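Local structure of Mgp-operon protein 3 (Mycoplasma pneumoniae, 6RJ1) at residues G514-L528 against Y638-S652. The protein probably mediates adhesion of the mycoplasma to sialylated sugars on host cells, as part of a membrane-anchored adhesin complex with protein P1. Sequence-based numbering, arbitrary orientation.
Sequences GFKDDSNSDSKNSNL and YPVKSDQKATAKIAS
The carbonyl oxygen of Ile-650 is gripped twice by Asn-527: the backbone N lies in the carbonyl plane, on a lone pair, at 2.9 Å from O, whereas the amide ND2 comes in from above that plane. With CG set between its own backbone N and carbonyl carbon (chi1 69°), Asn-527 turns ND2 back toward the same oxygen, which lies near the plane of the amide. ND2 also donates to Phe-515 O, which takes a second bond from Asn-525 ND2, while Asn-525 OD1 receives Ile-650 N at 2.9 Å on a lone pair. Two asparagine amides thus tie the loop to itself and to the start of strand 650-654, whose backbone is also bonded to Tyr-562 of strand 549-563 and Leu-165 of strand 165-167, in the large mixed sheet. Farther along the loop, the ND2 of Asn-520 bridges Lys-645 O (2.8 Å) and Ala-648 O (2.9 Å), holding the turn before the strand; its OD1 closes an Asx turn onto Asp-522 N. Beside these polar groups packs the buried Phe-515 ring. Val-640 CG1 lies over one face, offset toward the rim, and Lys-645 O at its edge, 3.3 Å from CE2, while CB of Phe-515 makes a CH-pi contact over the Tyr-638 ring. On the more exposed flank, Lys-649 bends to bring NZ 2.9 Å from Asp-522 OD2, a salt bridge whose hydrogen bond is weak.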
loop_
_atom_site.group_PDB
_atom_site.type_symbol
_atom_site.label_atom_id
_atom_site.label_comp_id
_atom_site.label_asym_id
_atom_site.label_seq_id
_atom_site.Cartn_x
_atom_site.Cartn_y
_atom_site.Cartn_z
ATOM N N GLY A 514 -6.777 16.074 8.583
ATOM C CA GLY A 514 -6.736 17.526 8.533
ATOM C C GLY A 514 -7.545 18.201 9.614
ATOM O O GLY A 514 -8.053 17.547 10.531
ATOM N N PHE A 515 -7.672 19.523 9.490
ATOM C CA PHE A 515 -8.387 20.370 10.434
ATOM C C PHE A 515 -9.839 20.637 10.037
ATOM O O PHE A 515 -10.140 21.016 8.901
ATOM C CB PHE A 515 -7.615 21.682 10.655
ATOM C CG PHE A 515 -8.267 22.689 11.566
ATOM C CD1 PHE A 515 -8.158 22.575 12.949
ATOM C CD2 PHE A 515 -8.961 23.775 11.043
ATOM C CE1 PHE A 515 -8.753 23.514 13.793
ATOM C CE2 PHE A 515 -9.557 24.717 11.890
ATOM C CZ PHE A 515 -9.436 24.586 13.258
ATOM N N LYS A 516 -10.723 20.477 11.014
ATOM C CA LYS A 516 -12.148 20.718 10.882
ATOM C C LYS A 516 -12.647 21.439 12.147
ATOM O O LYS A 516 -12.318 21.031 13.269
ATOM C CB LYS A 516 -12.889 19.390 10.663
ATOM C CG LYS A 516 -14.329 19.558 10.239
ATOM C CD LYS A 516 -14.995 18.211 10.007
ATOM C CE LYS A 516 -16.194 18.351 9.091
ATOM N NZ LYS A 516 -17.344 19.040 9.735
ATOM N N ASP A 517 -13.396 22.537 11.955
ATOM C CA ASP A 517 -14.004 23.314 13.033
ATOM C C ASP A 517 -15.231 24.038 12.522
ATOM O O ASP A 517 -15.252 24.454 11.364
ATOM C CB ASP A 517 -13.011 24.301 13.676
ATOM C CG ASP A 517 -13.468 24.878 15.013
ATOM O OD1 ASP A 517 -14.405 24.309 15.623
ATOM O OD2 ASP A 517 -12.894 25.891 15.445
ATOM N N ASP A 518 -16.254 24.178 13.380
ATOM C CA ASP A 518 -17.503 24.861 13.035
ATOM C C ASP A 518 -17.267 26.327 12.640
ATOM O O ASP A 518 -17.959 26.836 11.760
ATOM C CB ASP A 518 -18.509 24.786 14.200
ATOM C CG ASP A 518 -19.091 23.408 14.496
ATOM O OD1 ASP A 518 -19.401 22.667 13.528
ATOM O OD2 ASP A 518 -19.270 23.084 15.696
ATOM N N SER A 519 -16.280 26.990 13.284
ATOM C CA SER A 519 -15.891 28.387 13.043
ATOM C C SER A 519 -15.142 28.581 11.723
ATOM O O SER A 519 -15.031 29.707 11.256
ATOM C CB SER A 519 -15.045 28.911 14.200
ATOM O OG SER A 519 -13.841 28.177 14.357
ATOM N N ASN A 520 -14.610 27.501 11.139
ATOM C CA ASN A 520 -13.871 27.597 9.889
ATOM C C ASN A 520 -14.732 27.244 8.695
ATOM O O ASN A 520 -15.394 26.205 8.674
ATOM C CB ASN A 520 -12.599 26.740 9.925
ATOM C CG ASN A 520 -11.569 27.081 8.869
ATOM O OD1 ASN A 520 -11.840 27.105 7.659
ATOM N ND2 ASN A 520 -10.349 27.327 9.298
ATOM N N SER A 521 -14.711 28.127 7.693
ATOM C CA SER A 521 -15.399 27.963 6.412
ATOM C C SER A 521 -14.572 28.616 5.305
ATOM O O SER A 521 -15.119 29.206 4.375
ATOM C CB SER A 521 -16.838 28.488 6.468
ATOM O OG SER A 521 -16.968 29.717 7.162
ATOM N N ASP A 522 -13.234 28.497 5.422
ATOM C CA ASP A 522 -12.275 29.035 4.468
ATOM C C ASP A 522 -12.054 27.993 3.381
ATOM O O ASP A 522 -11.743 26.837 3.684
ATOM C CB ASP A 522 -10.955 29.384 5.181
ATOM C CG ASP A 522 -10.102 30.410 4.459
ATOM O OD1 ASP A 522 -9.782 30.190 3.260
ATOM O OD2 ASP A 522 -9.740 31.428 5.091
ATOM N N SER A 523 -12.231 28.406 2.114
ATOM C CA SER A 523 -12.075 27.538 0.939
ATOM C C SER A 523 -10.679 26.920 0.785
ATOM O O SER A 523 -10.567 25.839 0.195
ATOM C CB SER A 523 -12.471 28.279 -0.331
ATOM O OG SER A 523 -13.868 28.522 -0.318
ATOM N N LYS A 524 -9.627 27.590 1.324
ATOM C CA LYS A 524 -8.256 27.096 1.258
ATOM C C LYS A 524 -7.938 26.008 2.311
ATOM O O LYS A 524 -6.905 25.337 2.193
ATOM C CB LYS A 524 -7.240 28.241 1.286
ATOM C CG LYS A 524 -6.939 28.753 -0.107
ATOM C CD LYS A 524 -5.476 29.176 -0.240
ATOM C CE LYS A 524 -4.958 29.034 -1.656
ATOM N NZ LYS A 524 -5.047 27.646 -2.212
ATOM N N ASN A 525 -8.858 25.785 3.279
ATOM C CA ASN A 525 -8.785 24.706 4.262
ATOM C C ASN A 525 -9.483 23.536 3.558
ATOM O O ASN A 525 -10.598 23.139 3.895
ATOM C CB ASN A 525 -9.486 25.109 5.570
ATOM C CG ASN A 525 -9.390 24.080 6.671
ATOM O OD1 ASN A 525 -8.310 23.617 7.035
ATOM N ND2 ASN A 525 -10.526 23.707 7.234
ATOM N N SER A 526 -8.807 23.025 2.526
ATOM C CA SER A 526 -9.257 22.010 1.584
ATOM C C SER A 526 -9.013 20.548 1.984
ATOM O O SER A 526 -9.468 19.677 1.249
ATOM C CB SER A 526 -8.642 22.286 0.215
ATOM O OG SER A 526 -7.245 22.518 0.308
ATOM N N ASN A 527 -8.356 20.260 3.138
ATOM C CA ASN A 527 -8.091 18.883 3.610
ATOM C C ASN A 527 -9.332 17.976 3.614
ATOM O O ASN A 527 -10.450 18.476 3.795
ATOM C CB ASN A 527 -7.468 18.895 5.002
ATOM C CG ASN A 527 -8.414 19.349 6.092
ATOM O OD1 ASN A 527 -9.295 18.606 6.541
ATOM N ND2 ASN A 527 -8.242 20.570 6.557
ATOM N N LEU A 528 -9.123 16.649 3.474
ATOM C CA LEU A 528 -10.175 15.630 3.429
ATOM C C LEU A 528 -11.168 15.643 4.599
ATOM O O LEU A 528 -12.360 15.412 4.363
ATOM C CB LEU A 528 -9.578 14.231 3.289
ATOM C CG LEU A 528 -8.899 13.915 1.957
ATOM C CD1 LEU A 528 -7.694 13.062 2.166
ATOM C CD2 LEU A 528 -9.847 13.284 0.976
ATOM N N TYR A 638 -6.006 19.206 17.973
ATOM C CA TYR A 638 -5.318 19.421 16.694
ATOM C C TYR A 638 -4.304 20.594 16.774
ATOM O O TYR A 638 -4.623 21.614 17.379
ATOM C CB TYR A 638 -6.342 19.643 15.546
ATOM C CG TYR A 638 -5.738 19.516 14.166
ATOM C CD1 TYR A 638 -5.635 18.279 13.541
ATOM C CD2 TYR A 638 -5.211 20.622 13.510
ATOM C CE1 TYR A 638 -5.015 18.145 12.297
ATOM C CE2 TYR A 638 -4.567 20.496 12.278
ATOM C CZ TYR A 638 -4.488 19.260 11.668
ATOM O OH TYR A 638 -3.892 19.150 10.438
ATOM N N PRO A 639 -3.101 20.467 16.149
ATOM C CA PRO A 639 -2.098 21.556 16.223
ATOM C C PRO A 639 -2.402 22.835 15.425
ATOM O O PRO A 639 -1.690 23.168 14.472
ATOM C CB PRO A 639 -0.818 20.877 15.726
ATOM C CG PRO A 639 -1.294 19.806 14.816
ATOM C CD PRO A 639 -2.555 19.290 15.443
ATOM N N VAL A 640 -3.446 23.570 15.843
ATOM C CA VAL A 640 -3.884 24.862 15.299
ATOM C C VAL A 640 -4.266 25.732 16.504
ATOM O O VAL A 640 -5.152 25.334 17.278
ATOM C CB VAL A 640 -5.045 24.745 14.265
ATOM C CG1 VAL A 640 -5.688 26.102 13.978
ATOM C CG2 VAL A 640 -4.570 24.102 12.969
ATOM N N LYS A 641 -3.579 26.900 16.674
ATOM C CA LYS A 641 -3.816 27.860 17.766
ATOM C C LYS A 641 -5.270 28.333 17.738
ATOM O O LYS A 641 -5.791 28.638 16.665
ATOM C CB LYS A 641 -2.852 29.055 17.671
ATOM C CG LYS A 641 -2.562 29.695 19.025
ATOM C CD LYS A 641 -1.979 31.101 18.914
ATOM C CE LYS A 641 -0.474 31.146 18.994
ATOM N NZ LYS A 641 0.042 32.498 18.673
ATOM N N SER A 642 -5.928 28.357 18.911
ATOM C CA SER A 642 -7.335 28.743 19.094
ATOM C C SER A 642 -7.770 29.985 18.298
ATOM O O SER A 642 -8.823 29.942 17.656
ATOM C CB SER A 642 -7.658 28.917 20.577
ATOM O OG SER A 642 -8.926 28.363 20.890
ATOM N N ASP A 643 -6.959 31.073 18.320
ATOM C CA ASP A 643 -7.255 32.313 17.595
ATOM C C ASP A 643 -7.178 32.156 16.063
ATOM O O ASP A 643 -7.811 32.933 15.345
ATOM C CB ASP A 643 -6.375 33.478 18.098
ATOM C CG ASP A 643 -4.901 33.466 17.714
ATOM O OD1 ASP A 643 -4.439 32.451 17.152
ATOM O OD2 ASP A 643 -4.213 34.479 17.974
ATOM N N GLN A 644 -6.417 31.151 15.569
ATOM C CA GLN A 644 -6.262 30.874 14.136
ATOM C C GLN A 644 -7.258 29.839 13.580
ATOM O O GLN A 644 -7.219 29.552 12.382
ATOM C CB GLN A 644 -4.821 30.448 13.816
ATOM C CG GLN A 644 -4.005 31.527 13.125
ATOM C CD GLN A 644 -3.274 32.377 14.129
ATOM O OE1 GLN A 644 -2.151 32.070 14.533
ATOM N NE2 GLN A 644 -3.899 33.463 14.559
ATOM N N LYS A 645 -8.148 29.296 14.432
ATOM C CA LYS A 645 -9.118 28.267 14.041
ATOM C C LYS A 645 -10.080 28.704 12.917
ATOM O O LYS A 645 -10.358 27.914 12.023
ATOM C CB LYS A 645 -9.894 27.731 15.256
ATOM C CG LYS A 645 -9.038 26.872 16.179
ATOM C CD LYS A 645 -9.805 25.736 16.841
ATOM C CE LYS A 645 -10.426 26.119 18.168
ATOM N NZ LYS A 645 -10.827 24.925 18.957
ATOM N N ALA A 646 -10.568 29.946 12.952
ATOM C CA ALA A 646 -11.493 30.460 11.942
ATOM C C ALA A 646 -10.820 30.773 10.600
ATOM O O ALA A 646 -11.477 30.721 9.562
ATOM C CB ALA A 646 -12.197 31.694 12.472
ATOM N N THR A 647 -9.516 31.088 10.629
ATOM C CA THR A 647 -8.732 31.507 9.465
ATOM C C THR A 647 -7.727 30.441 8.944
ATOM O O THR A 647 -7.029 30.697 7.958
ATOM C CB THR A 647 -8.048 32.856 9.798
ATOM O OG1 THR A 647 -7.515 33.431 8.603
ATOM C CG2 THR A 647 -6.961 32.741 10.879
ATOM N N ALA A 648 -7.667 29.260 9.593
ATOM C CA ALA A 648 -6.755 28.160 9.253
ATOM C C ALA A 648 -6.990 27.599 7.856
ATOM O O ALA A 648 -8.136 27.488 7.420
ATOM C CB ALA A 648 -6.855 27.056 10.287
ATOM N N LYS A 649 -5.886 27.262 7.151
ATOM C CA LYS A 649 -5.886 26.722 5.790
ATOM C C LYS A 649 -5.033 25.463 5.739
ATOM O O LYS A 649 -3.834 25.537 5.459
ATOM C CB LYS A 649 -5.360 27.758 4.782
ATOM C CG LYS A 649 -6.093 29.089 4.784
ATOM C CD LYS A 649 -5.313 30.170 4.050
ATOM C CE LYS A 649 -5.489 31.521 4.688
ATOM N NZ LYS A 649 -6.892 32.016 4.615
ATOM N N ILE A 650 -5.637 24.307 6.062
ATOM C CA ILE A 650 -4.955 23.015 6.059
ATOM C C ILE A 650 -5.422 22.184 4.854
ATOM O O ILE A 650 -6.611 21.917 4.723
ATOM C CB ILE A 650 -5.103 22.262 7.430
ATOM C CG1 ILE A 650 -4.578 23.079 8.658
ATOM C CG2 ILE A 650 -4.477 20.867 7.394
ATOM C CD1 ILE A 650 -3.288 23.956 8.603
ATOM N N ALA A 651 -4.483 21.806 3.973
ATOM C CA ALA A 651 -4.749 21.007 2.779
ATOM C C ALA A 651 -4.323 19.564 3.018
ATOM O O ALA A 651 -3.784 19.276 4.079
ATOM C CB ALA A 651 -4.002 21.586 1.602
ATOM N N SER A 652 -4.576 18.654 2.060
ATOM C CA SER A 652 -4.236 17.229 2.195
ATOM C C SER A 652 -2.931 16.848 1.517
ATOM O O SER A 652 -2.589 17.373 0.454
ATOM C CB SER A 652 -5.367 16.340 1.687
ATOM O OG SER A 652 -6.401 16.206 2.647
HETATM O O HOH W 1 -6.018 19.413 -0.179
#